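Side-chain contacts in xylulose kinase (Escherichia coli, PDB 2ITM), which catalyses the ATP-dependent phosphorylation of D-xylulose to D-xylulose 5-phosphate, and less efficiently that of 1-deoxy-D-xylulose: residues Asp98-Gln103 with Leu132-Arg137; Gln114-Val117 with Asn121-Met124; Cys297-Ala302 with Gly396-Tyr401; Ala407-Gln412 with Ala463-Arg468. One frame throughout, in Å; residues are numbered along the deposited sequence.

How the contacts relate
Contacts 1 and 2 lie in the N-terminal FGGY domain, their centres about 16 Å apart, with contact 2 nested inside the chain loop that contact 1 closes. Contacts 3 and 4 lie on the other lobe, about 19 Å apart between centres, and share helix 400-410: contact 3 lies at the turn leading into it, contact 4 at its C-terminal end. Contacts 2 and 4 are buried, while 1 and 3 are only partly so. In contacts 1 and 4 an aliphatic carbon sits over an aromatic face, with an arginine's charge added in contact 1. Contact 2 lays leucine on a guanidinium near the sugar site; contact 3 adds a long surface salt bridge to slight packing.

Contact 1. Residues Asp98-Gln103 with Leu132-Arg137; sequences DGRCAQ and LLWVQR
R100 lies over the indole of W134 in a CH-pi and cation-pi contact, just before helix 102-111 of the N-terminal FGGY-kinase domain and against helix 128-138. Beyond CB, CG of R100 is set between the backbone N and the carbonyl carbon (chi1 89°), which carries the chain over the indole. CG passes the pyrrole side, 3.8 Å from W134 NE1. CD is the atom that rests on the face: it sits 3.4 Å from the centroid of the six-membered ring of W134, 13° off the normal. A bend at chi3 then turns NE back to its own segment, where it meets D98 OD1 at 3.0 Å. CZ stays above the six-membered ring, but the guanidinium stands nearly upright on it, 83° from its plane, with NH1 lowered edge-on to 3.4 Å from W134 CZ3. NH2 points the other way and bonds D98 OD2 at 3.0 Å, while sharing a salt bridge with E42. The side-on grip of NE and NH2 on D98 limits rotation of the guanidinium standing on the ring. D98 OD1 also takes the backbone N of R100, closing an Asx turn, and its two donors come from opposite faces of the carboxylate. W40 adds a second aromatic partner to R100, and H138 stacks on W134. Farther along, R137 has its salt bridge with E104 through NE, and its NH2 lies 3.1 Å from Q103 OE1, the amide and guanidinium planes only moderately tilted against each other.

Contact 2. Residues Gln114-Val117 with Asn121-Met124; sequences QSRV and NLMM
R116 runs alongside L122, both side chains pointing the same way, and the leucine lies against one face of the guanidinium. The arginine leaves helix 115-119 of the N-terminal FGGY-kinase domain with CG beside the backbone N (chi1 -51°) and is then fully extended from CG to NE, which carries the charged group across to the chain that returns after the helix. L122 CG stands 3.4 Å above the guanidinium plane, offset toward its rim and 3.6 Å from R116 NE. The modelled position of L122 CD1 is too close to R116 CZ to be trusted, so the exact fit of that methyl is doubtful. Nearer the backbone, N121 O receives a CA-H...O contact from R116 CA at 3.5 Å, and R116 CB and CG lie alongside the same oxygen. M123 folds at both outer torsions (chi2 70°, chi3 67°), turning CE back toward S115, whose OG it approaches at 4.5 Å. That hydroxyl is buried by the contact and has no hydrogen-bonding partner in the model. With a methionine in place of R116 the guanidinium is gone, and E109 would probably be left unmatched on this side and L122 without a flat surface to pack on. E109 of helix 102-111 also accepts the backbone N of M123, so one carboxylate holds both segments. N121 has its side chain about 8 Å from the bound D-xylulose. The contact lies between helix 102-111 and helix 186-190, whose M188 meets S115 and M123, while N121 packs against H275 and F277 of strand 275-278.

Contact 3. Residues Cys297-Ala302 with Gly396-Tyr401; sequences CLDWAA and GARSEY
C297 O takes two backbone N-H groups, that of A301 at 2.8 Å and that of W300, in the helical turn that presents L298 and D299 to G396 and R398. With CG set beside the backbone N (chi1 -72°), L298 reaches across from this turn with its CD1 branch, which stops 3.8 Å from G396 O and meets the 3-10 turn at G396, a glycine. The same side chain also packs on L366 of helix 358-381. The polar half lies at the surface. D299 OD2 faces R398 NH1 at 3.9 Å, a long salt bridge in which carboxylate and guanidinium planes stand 66° apart and the side chains cross at about a right angle. The arginine gets there by bends at chi2 and chi3, while V310 touches both partners. Such a wide, tilted pair at an exposed edge probably contributes less than a close, coplanar one. Beyond R398, S399 is the N-cap of helix 400-410, its OG weakly bonded to W402 N. On the far side, W300 meets H354 of the second subunit, so the helix lies between segment 396-401 and the dimer partner. Residues 396-399 lead from strand 390-393 into helix 400-410, the first half of a beta-alpha-beta crossover to the parallel neighbour strand 414-417 in the actin-like C-terminal domain of FGGY kinases.

Contact 4. Residues Ala407-Gln412 with Ala463-Arg468; sequences ADISGQ and AAYQPR
I409 and Y465 cross obliquely, with the isoleucine's longer branch set squarely on the phenol face. I409 CG1 lies 3.5 Å from the centroid of the Y465 ring and only 8° off its normal, a CH-pi contact over the ring centre. Because CG1 is placed anti to the carbonyl carbon (chi1 -76°), this branch rather than CG2 meets the ring, and CD1 runs on toward Y465 CE2 at 4.1 Å. D408 brings its CB to 4.1 Å from Y465 CD1, approaching obliquely, while its carboxylate is engaged by R461 and by the backbone N of D458. The ring joins helix 459-479 to the end of helix 400-410 in the C-terminal half of this actin-like FGGY kinase, and both pack on helix 358-381, where I409 touches Y371 and A374. Y465 OH bonds E367 of that helix. Were Y465 an alanine, ring and hydroxyl would be missing, and a gap beside I409 CG1 and an E367 lacking this mate would be the likely result. One residue on, Q466 NE2 lies 3.9 Å from I409 O. Helix 400-410 ends at G411, whose phi is positive, and S410 OG accepts Q412 N at 3.0 Å in an ST turn.

Contact 1. Residues Asp98-Gln103 with Leu132-Arg137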
loop_
_atom_site.group_PDB
_atom_site.type_symbol
_atom_site.label_atom_id
_atom_site.label_comp_id
_atom_site.label_asym_id
_atom_site.label_seq_id
_atom_site.Cartn_x
_atom_site.Cartn_y
_atom_site.Cartn_z
ATOM N N ASP A 98 -11.389 5.817 25.780
ATOM C CA ASP A 98 -11.301 4.496 26.378
ATOM C C ASP A 98 -12.227 3.518 25.660
ATOM O O ASP A 98 -13.370 3.829 25.375
ATOM C CB ASP A 98 -11.674 4.593 27.856
ATOM C CG ASP A 98 -11.241 3.391 28.668
ATOM O OD1 ASP A 98 -11.981 2.400 28.711
ATOM O OD2 ASP A 98 -10.189 3.367 29.324
ATOM N N GLY A 99 -11.719 2.325 25.387
ATOM C CA GLY A 99 -12.483 1.307 24.695
ATOM C C GLY A 99 -12.646 0.000 25.411
ATOM O O GLY A 99 -12.776 -1.036 24.782
ATOM N N ARG A 100 -12.664 0.040 26.732
ATOM C CA ARG A 100 -12.716 -1.167 27.532
ATOM C C ARG A 100 -14.090 -1.794 27.657
ATOM O O ARG A 100 -14.195 -2.943 28.041
ATOM C CB ARG A 100 -12.143 -0.923 28.920
ATOM C CG ARG A 100 -13.150 -0.445 29.935
ATOM C CD ARG A 100 -12.561 -0.157 31.290
ATOM N NE ARG A 100 -11.578 0.914 31.245
ATOM C CZ ARG A 100 -10.905 1.352 32.294
ATOM N NH1 ARG A 100 -11.104 0.819 33.483
ATOM N NH2 ARG A 100 -10.031 2.336 32.154
ATOM N N CYS A 101 -15.148 -1.079 27.302
ATOM C CA CYS A 101 -16.505 -1.528 27.631
ATOM C C CYS A 101 -17.430 -1.861 26.461
ATOM O O CYS A 101 -18.628 -1.683 26.549
ATOM C CB CYS A 101 -17.201 -0.534 28.557
ATOM S SG CYS A 101 -17.606 1.049 27.805
ATOM N N ALA A 102 -16.871 -2.359 25.370
ATOM C CA ALA A 102 -17.685 -2.779 24.238
ATOM C C ALA A 102 -18.789 -3.759 24.602
ATOM O O ALA A 102 -19.917 -3.611 24.162
ATOM C CB ALA A 102 -16.828 -3.333 23.157
ATOM N N GLN A 103 -18.459 -4.752 25.409
ATOM C CA GLN A 103 -19.416 -5.773 25.800
ATOM C C GLN A 103 -20.616 -5.154 26.494
ATOM O O GLN A 103 -21.758 -5.492 26.227
ATOM C CB GLN A 103 -18.752 -6.774 26.734
ATOM C CG GLN A 103 -19.449 -8.106 26.800
ATOM C CD GLN A 103 -20.238 -8.291 28.057
ATOM O OE1 GLN A 103 -20.116 -7.514 28.985
ATOM N NE2 GLN A 103 -21.054 -9.325 28.097
ATOM N N LEU A 132 -19.934 2.657 33.372
ATOM C CA LEU A 132 -20.392 2.357 34.711
ATOM C C LEU A 132 -20.862 0.935 34.942
ATOM O O LEU A 132 -20.653 0.387 36.012
ATOM C CB LEU A 132 -21.404 3.377 35.192
ATOM C CG LEU A 132 -20.575 4.457 35.900
ATOM C CD1 LEU A 132 -20.534 5.713 35.115
ATOM C CD2 LEU A 132 -20.913 4.657 37.343
ATOM N N LEU A 133 -21.493 0.350 33.934
ATOM C CA LEU A 133 -21.734 -1.082 33.920
ATOM C C LEU A 133 -20.451 -1.886 34.046
ATOM O O LEU A 133 -20.397 -2.844 34.789
ATOM C CB LEU A 133 -22.499 -1.490 32.670
ATOM C CG LEU A 133 -23.946 -1.940 32.854
ATOM C CD1 LEU A 133 -24.847 -0.753 33.026
ATOM C CD2 LEU A 133 -24.400 -2.779 31.694
ATOM N N TRP A 134 -19.416 -1.489 33.320
ATOM C CA TRP A 134 -18.121 -2.147 33.417
ATOM C C TRP A 134 -17.553 -2.108 34.829
ATOM O O TRP A 134 -17.133 -3.124 35.358
ATOM C CB TRP A 134 -17.117 -1.550 32.433
ATOM C CG TRP A 134 -15.807 -2.263 32.371
ATOM C CD1 TRP A 134 -15.439 -3.189 31.464
ATOM C CD2 TRP A 134 -14.694 -2.107 33.251
ATOM N NE1 TRP A 134 -14.163 -3.629 31.712
ATOM C CE2 TRP A 134 -13.683 -2.972 32.809
ATOM C CE3 TRP A 134 -14.443 -1.318 34.369
ATOM C CZ2 TRP A 134 -12.454 -3.067 33.441
ATOM C CZ3 TRP A 134 -13.226 -1.413 34.987
ATOM C CH2 TRP A 134 -12.248 -2.283 34.528
ATOM N N VAL A 135 -17.566 -0.940 35.447
ATOM C CA VAL A 135 -17.138 -0.827 36.828
ATOM C C VAL A 135 -17.970 -1.702 37.765
ATOM O O VAL A 135 -17.429 -2.425 38.584
ATOM C CB VAL A 135 -17.126 0.632 37.311
ATOM C CG1 VAL A 135 -16.965 0.701 38.827
ATOM C CG2 VAL A 135 -16.027 1.414 36.616
ATOM N N GLN A 136 -19.281 -1.656 37.619
ATOM C CA GLN A 136 -20.131 -2.548 38.377
ATOM C C GLN A 136 -19.700 -4.003 38.248
ATOM O O GLN A 136 -19.691 -4.736 39.220
ATOM C CB GLN A 136 -21.595 -2.398 37.996
ATOM C CG GLN A 136 -22.496 -3.196 38.914
ATOM C CD GLN A 136 -23.942 -3.145 38.522
ATOM O OE1 GLN A 136 -24.813 -3.326 39.357
ATOM N NE2 GLN A 136 -24.203 -2.914 37.234
ATOM N N ARG A 137 -19.328 -4.395 37.035
ATOM C CA ARG A 137 -19.089 -5.786 36.702
ATOM C C ARG A 137 -17.680 -6.198 37.058
ATOM O O ARG A 137 -17.429 -7.333 37.411
ATOM C CB ARG A 137 -19.336 -6.022 35.219
ATOM C CG ARG A 137 -20.796 -6.112 34.858
ATOM C CD ARG A 137 -21.108 -5.854 33.402
ATOM N NE ARG A 137 -20.618 -6.921 32.546
ATOM C CZ ARG A 137 -21.207 -8.099 32.415
ATOM N NH1 ARG A 137 -22.316 -8.376 33.084
ATOM N NH2 ARG A 137 -20.678 -9.003 31.613
#

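Contact 2. Residues Gln114-Val117 with Asn121-Met124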
loop_
_atom_site.group_PDB
_atom_site.type_symbol
_atom_site.label_atom_id
_atom_site.label_comp_id
_atom_site.label_asym_id
_atom_site.label_seq_id
_atom_site.Cartn_x
_atom_site.Cartn_y
_atom_site.Cartn_z
ATOM N N GLN A 114 -35.365 0.354 23.946
ATOM C CA GLN A 114 -35.626 1.672 23.453
ATOM C C GLN A 114 -34.502 2.664 23.688
ATOM O O GLN A 114 -34.671 3.843 23.538
ATOM C CB GLN A 114 -36.903 2.163 24.036
ATOM C CG GLN A 114 -38.069 1.712 23.232
ATOM C CD GLN A 114 -39.271 2.513 23.543
ATOM O OE1 GLN A 114 -39.619 2.679 24.686
ATOM N NE2 GLN A 114 -39.896 3.035 22.528
ATOM N N SER A 115 -33.346 2.164 24.043
ATOM C CA SER A 115 -32.255 3.048 24.287
ATOM C C SER A 115 -31.901 3.995 23.186
ATOM O O SER A 115 -31.635 5.111 23.455
ATOM C CB SER A 115 -31.067 2.319 24.818
ATOM O OG SER A 115 -30.160 2.063 23.803
ATOM N N ARG A 116 -31.891 3.561 21.942
ATOM C CA ARG A 116 -31.570 4.449 20.838
ATOM C C ARG A 116 -32.659 5.499 20.658
ATOM O O ARG A 116 -32.414 6.548 20.164
ATOM C CB ARG A 116 -31.266 3.686 19.533
ATOM C CG ARG A 116 -30.209 2.539 19.623
ATOM C CD ARG A 116 -29.720 1.936 18.287
ATOM N NE ARG A 116 -28.765 0.856 18.488
ATOM C CZ ARG A 116 -28.380 -0.038 17.578
ATOM N NH1 ARG A 116 -28.857 -0.015 16.350
ATOM N NH2 ARG A 116 -27.508 -0.970 17.895
ATOM N N VAL A 117 -33.864 5.195 21.089
ATOM C CA VAL A 117 -34.971 6.134 20.987
ATOM C C VAL A 117 -34.866 7.233 22.043
ATOM O O VAL A 117 -35.145 8.367 21.777
ATOM C CB VAL A 117 -36.338 5.456 21.158
ATOM C CG1 VAL A 117 -37.304 6.405 21.681
ATOM C CG2 VAL A 117 -36.846 4.955 19.887
ATOM N N ASN A 121 -29.008 8.045 20.120
ATOM C CA ASN A 121 -27.687 7.593 19.745
ATOM C C ASN A 121 -27.547 6.088 19.740
ATOM O O ASN A 121 -28.244 5.390 20.453
ATOM C CB ASN A 121 -26.626 8.205 20.646
ATOM C CG ASN A 121 -26.477 9.669 20.428
ATOM O OD1 ASN A 121 -26.958 10.470 21.208
ATOM N ND2 ASN A 121 -25.830 10.029 19.351
ATOM N N LEU A 122 -26.620 5.606 18.932
ATOM C CA LEU A 122 -26.069 4.286 19.120
ATOM C C LEU A 122 -25.003 4.269 20.186
ATOM O O LEU A 122 -24.173 5.158 20.261
ATOM C CB LEU A 122 -25.516 3.737 17.809
ATOM C CG LEU A 122 -25.591 2.219 17.669
ATOM C CD1 LEU A 122 -26.501 1.811 16.537
ATOM C CD2 LEU A 122 -24.221 1.595 17.528
ATOM N N MET A 123 -25.039 3.229 21.003
ATOM C CA MET A 123 -24.215 3.153 22.181
ATOM C C MET A 123 -22.769 2.900 21.806
ATOM O O MET A 123 -22.468 2.035 21.003
ATOM C CB MET A 123 -24.736 2.071 23.110
ATOM C CG MET A 123 -24.098 2.062 24.469
ATOM S SD MET A 123 -24.534 3.452 25.501
ATOM C CE MET A 123 -26.255 3.108 25.770
ATOM N N MET A 124 -21.879 3.693 22.378
ATOM C CA MET A 124 -20.465 3.565 22.130
ATOM C C MET A 124 -19.726 3.455 23.447
ATOM O O MET A 124 -20.177 3.953 24.457
ATOM C CB MET A 124 -19.953 4.779 21.378
ATOM C CG MET A 124 -20.700 5.072 20.112
ATOM S SD MET A 124 -20.115 4.105 18.719
ATOM C CE MET A 124 -18.717 5.083 18.205
#

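Contact 3. Residues Cys297-Ala302 with Gly396-Tyr401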
loop_
_atom_site.group_PDB
_atom_site.type_symbol
_atom_site.label_atom_id
_atom_site.label_comp_id
_atom_site.label_asym_id
_atom_site.label_seq_id
_atom_site.Cartn_x
_atom_site.Cartn_y
_atom_site.Cartn_z
ATOM N N CYS A 297 -4.372 15.279 7.182
ATOM C CA CYS A 297 -4.242 14.501 5.956
ATOM C C CYS A 297 -3.395 15.240 4.924
ATOM O O CYS A 297 -2.385 14.729 4.462
ATOM C CB CYS A 297 -5.616 14.156 5.388
ATOM S SG CYS A 297 -6.420 12.735 6.159
ATOM N N LEU A 298 -3.804 16.464 4.608
ATOM C CA LEU A 298 -3.063 17.355 3.730
ATOM C C LEU A 298 -1.589 17.470 4.093
ATOM O O LEU A 298 -0.727 17.419 3.234
ATOM C CB LEU A 298 -3.684 18.742 3.735
ATOM C CG LEU A 298 -5.018 18.930 3.036
ATOM C CD1 LEU A 298 -5.218 20.387 2.677
ATOM C CD2 LEU A 298 -5.135 18.041 1.815
ATOM N N ASP A 299 -1.315 17.639 5.371
ATOM C CA ASP A 299 0.057 17.655 5.832
ATOM C C ASP A 299 0.773 16.373 5.455
ATOM O O ASP A 299 1.971 16.367 5.210
ATOM C CB ASP A 299 0.115 17.882 7.335
ATOM C CG ASP A 299 -0.182 19.305 7.714
ATOM O OD1 ASP A 299 -0.711 19.519 8.811
ATOM O OD2 ASP A 299 0.066 20.278 6.982
ATOM N N TRP A 300 0.023 15.283 5.410
ATOM C CA TRP A 300 0.621 13.970 5.241
ATOM C C TRP A 300 0.879 13.700 3.768
ATOM O O TRP A 300 1.996 13.373 3.392
ATOM C CB TRP A 300 -0.247 12.889 5.890
ATOM C CG TRP A 300 0.077 11.499 5.482
ATOM C CD1 TRP A 300 0.975 10.665 6.058
ATOM C CD2 TRP A 300 -0.516 10.769 4.415
ATOM N NE1 TRP A 300 0.986 9.457 5.412
ATOM C CE2 TRP A 300 0.079 9.501 4.393
ATOM C CE3 TRP A 300 -1.499 11.060 3.461
ATOM C CZ2 TRP A 300 -0.265 8.534 3.461
ATOM C CZ3 TRP A 300 -1.834 10.101 2.537
ATOM C CH2 TRP A 300 -1.231 8.856 2.543
ATOM N N ALA A 301 -0.142 13.878 2.938
ATOM C CA ALA A 301 0.057 13.967 1.503
ATOM C C ALA A 301 1.243 14.787 1.031
ATOM O O ALA A 301 1.828 14.501 0.002
ATOM C CB ALA A 301 -1.146 14.596 0.833
ATOM N N ALA A 302 1.589 15.797 1.814
ATOM C CA ALA A 302 2.750 16.621 1.546
ATOM C C ALA A 302 4.021 15.865 1.840
ATOM O O ALA A 302 4.851 15.680 0.967
ATOM C CB ALA A 302 2.692 17.896 2.352
ATOM N N GLY A 396 -6.801 22.619 7.831
ATOM C CA GLY A 396 -7.115 21.949 6.585
ATOM C C GLY A 396 -7.829 22.820 5.575
ATOM O O GLY A 396 -7.780 22.566 4.394
ATOM N N ALA A 397 -8.480 23.868 6.071
ATOM C CA ALA A 397 -9.356 24.695 5.262
ATOM C C ALA A 397 -8.625 25.809 4.555
ATOM O O ALA A 397 -9.246 26.653 3.930
ATOM C CB ALA A 397 -10.432 25.260 6.101
ATOM N N ARG A 398 -7.303 25.820 4.648
ATOM C CA ARG A 398 -6.551 27.002 4.312
ATOM C C ARG A 398 -6.389 27.197 2.802
ATOM O O ARG A 398 -6.445 28.324 2.320
ATOM C CB ARG A 398 -5.221 27.046 5.054
ATOM C CG ARG A 398 -4.175 26.066 4.526
ATOM C CD ARG A 398 -3.261 25.471 5.598
ATOM N NE ARG A 398 -1.854 25.788 5.374
ATOM C CZ ARG A 398 -0.832 25.060 5.807
ATOM N NH1 ARG A 398 -1.045 23.948 6.494
ATOM N NH2 ARG A 398 0.412 25.451 5.549
ATOM N N SER A 399 -6.232 26.106 2.059
ATOM C CA SER A 399 -6.081 26.171 0.612
ATOM C C SER A 399 -7.336 26.582 -0.149
ATOM O O SER A 399 -8.381 25.962 -0.032
ATOM C CB SER A 399 -5.530 24.861 0.068
ATOM O OG SER A 399 -5.337 24.921 -1.322
ATOM N N GLU A 400 -7.214 27.649 -0.928
ATOM C CA GLU A 400 -8.282 28.106 -1.805
ATOM C C GLU A 400 -8.649 27.072 -2.857
ATOM O O GLU A 400 -9.810 26.811 -3.109
ATOM C CB GLU A 400 -7.858 29.401 -2.486
ATOM C CG GLU A 400 -8.832 29.948 -3.504
ATOM C CD GLU A 400 -8.239 31.104 -4.286
ATOM O OE1 GLU A 400 -7.040 31.047 -4.605
ATOM O OE2 GLU A 400 -8.972 32.064 -4.575
ATOM N N TYR A 401 -7.638 26.482 -3.464
ATOM C CA TYR A 401 -7.856 25.436 -4.434
ATOM C C TYR A 401 -8.708 24.315 -3.865
ATOM O O TYR A 401 -9.648 23.868 -4.497
ATOM C CB TYR A 401 -6.536 24.883 -4.942
ATOM C CG TYR A 401 -6.724 23.800 -5.965
ATOM C CD1 TYR A 401 -7.554 23.995 -7.052
ATOM C CD2 TYR A 401 -6.097 22.578 -5.834
ATOM C CE1 TYR A 401 -7.739 23.022 -7.980
ATOM C CE2 TYR A 401 -6.279 21.589 -6.760
ATOM C CZ TYR A 401 -7.107 21.816 -7.833
ATOM O OH TYR A 401 -7.303 20.842 -8.773
#

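Contact 4. Residues Ala407-Gln412 with Ala463-Arg468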
loop_
_atom_site.group_PDB
_atom_site.type_symbol
_atom_site.label_atom_id
_atom_site.label_comp_id
_atom_site.label_asym_id
_atom_site.label_seq_id
_atom_site.Cartn_x
_atom_site.Cartn_y
_atom_site.Cartn_z
ATOM N N ALA A 407 -16.110 22.239 -2.714
ATOM C CA ALA A 407 -17.388 22.754 -3.132
ATOM C C ALA A 407 -17.887 22.107 -4.419
ATOM O O ALA A 407 -19.060 21.813 -4.558
ATOM C CB ALA A 407 -17.306 24.242 -3.277
ATOM N N ASP A 408 -16.970 21.881 -5.347
ATOM C CA ASP A 408 -17.290 21.282 -6.628
ATOM C C ASP A 408 -17.767 19.861 -6.454
ATOM O O ASP A 408 -18.767 19.451 -7.018
ATOM C CB ASP A 408 -16.060 21.312 -7.526
ATOM C CG ASP A 408 -15.648 22.722 -7.933
ATOM O OD1 ASP A 408 -16.472 23.647 -7.848
ATOM O OD2 ASP A 408 -14.517 22.971 -8.368
ATOM N N ILE A 409 -17.025 19.116 -5.647
ATOM C CA ILE A 409 -17.339 17.746 -5.287
ATOM C C ILE A 409 -18.661 17.626 -4.558
ATOM O O ILE A 409 -19.467 16.781 -4.883
ATOM C CB ILE A 409 -16.209 17.156 -4.429
ATOM C CG1 ILE A 409 -15.015 16.805 -5.296
ATOM C CG2 ILE A 409 -16.678 15.943 -3.690
ATOM C CD1 ILE A 409 -13.886 16.250 -4.548
ATOM N N SER A 410 -18.872 18.472 -3.565
ATOM C CA SER A 410 -19.948 18.283 -2.615
ATOM C C SER A 410 -21.273 18.874 -3.052
ATOM O O SER A 410 -22.318 18.462 -2.580
ATOM C CB SER A 410 -19.563 18.834 -1.252
ATOM O OG SER A 410 -19.694 20.227 -1.205
ATOM N N GLY A 411 -21.230 19.860 -3.928
ATOM C CA GLY A 411 -22.432 20.571 -4.307
ATOM C C GLY A 411 -22.864 21.559 -3.252
ATOM O O GLY A 411 -23.973 22.047 -3.260
ATOM N N GLN A 412 -21.957 21.838 -2.331
ATOM C CA GLN A 412 -22.254 22.627 -1.156
ATOM C C GLN A 412 -21.514 23.944 -1.196
ATOM O O GLN A 412 -20.339 23.989 -1.503
ATOM C CB GLN A 412 -21.841 21.855 0.081
ATOM C CG GLN A 412 -22.686 22.112 1.270
ATOM C CD GLN A 412 -24.048 21.498 1.149
ATOM O OE1 GLN A 412 -24.196 20.425 0.581
ATOM N NE2 GLN A 412 -25.054 22.188 1.695
ATOM N N ALA A 463 -20.712 18.139 -11.952
ATOM C CA ALA A 463 -21.186 17.063 -12.800
ATOM C C ALA A 463 -20.090 16.067 -13.121
ATOM O O ALA A 463 -20.338 14.876 -13.191
ATOM C CB ALA A 463 -21.791 17.599 -14.059
ATOM N N ALA A 464 -18.884 16.571 -13.318
ATOM C CA ALA A 464 -17.733 15.736 -13.606
ATOM C C ALA A 464 -17.345 14.878 -12.414
ATOM O O ALA A 464 -16.768 13.812 -12.563
ATOM C CB ALA A 464 -16.573 16.578 -14.033
ATOM N N TYR A 465 -17.650 15.362 -11.225
ATOM C CA TYR A 465 -17.222 14.677 -10.029
ATOM C C TYR A 465 -18.178 13.553 -9.663
ATOM O O TYR A 465 -17.800 12.616 -9.007
ATOM C CB TYR A 465 -16.997 15.656 -8.878
ATOM C CG TYR A 465 -15.581 16.164 -8.777
ATOM C CD1 TYR A 465 -15.310 17.510 -8.789
ATOM C CD2 TYR A 465 -14.515 15.290 -8.664
ATOM C CE1 TYR A 465 -14.021 17.979 -8.699
ATOM C CE2 TYR A 465 -13.222 15.746 -8.561
ATOM C CZ TYR A 465 -12.978 17.092 -8.578
ATOM O OH TYR A 465 -11.698 17.558 -8.490
ATOM N N GLN A 466 -19.420 13.650 -10.107
ATOM C CA GLN A 466 -20.441 12.770 -9.585
ATOM C C GLN A 466 -20.172 11.288 -9.843
ATOM O O GLN A 466 -20.281 10.487 -8.939
ATOM C CB GLN A 466 -21.832 13.181 -10.040
ATOM C CG GLN A 466 -22.386 14.394 -9.339
ATOM C CD GLN A 466 -22.760 14.129 -7.911
ATOM O OE1 GLN A 466 -23.704 13.389 -7.640
ATOM N NE2 GLN A 466 -22.033 14.736 -6.986
ATOM N N PRO A 467 -19.809 10.929 -11.067
ATOM C CA PRO A 467 -19.436 9.546 -11.359
ATOM C C PRO A 467 -18.198 9.073 -10.615
ATOM O O PRO A 467 -18.082 7.901 -10.336
ATOM C CB PRO A 467 -19.189 9.539 -12.865
ATOM C CG PRO A 467 -19.105 10.951 -13.276
ATOM C CD PRO A 467 -19.822 11.759 -12.275
ATOM N N ARG A 468 -17.293 9.985 -10.296
ATOM C CA ARG A 468 -16.149 9.646 -9.475
ATOM C C ARG A 468 -16.517 9.332 -8.021
ATOM O O ARG A 468 -15.954 8.439 -7.419
ATOM C CB ARG A 468 -15.086 10.735 -9.546
ATOM C CG ARG A 468 -14.505 10.921 -10.920
ATOM C CD ARG A 468 -13.607 12.122 -11.070
ATOM N NE ARG A 468 -12.431 11.822 -11.875
ATOM C CZ ARG A 468 -12.406 11.935 -13.180
ATOM N NH1 ARG A 468 -13.491 12.344 -13.807
ATOM N NH2 ARG A 468 -11.321 11.650 -13.868
#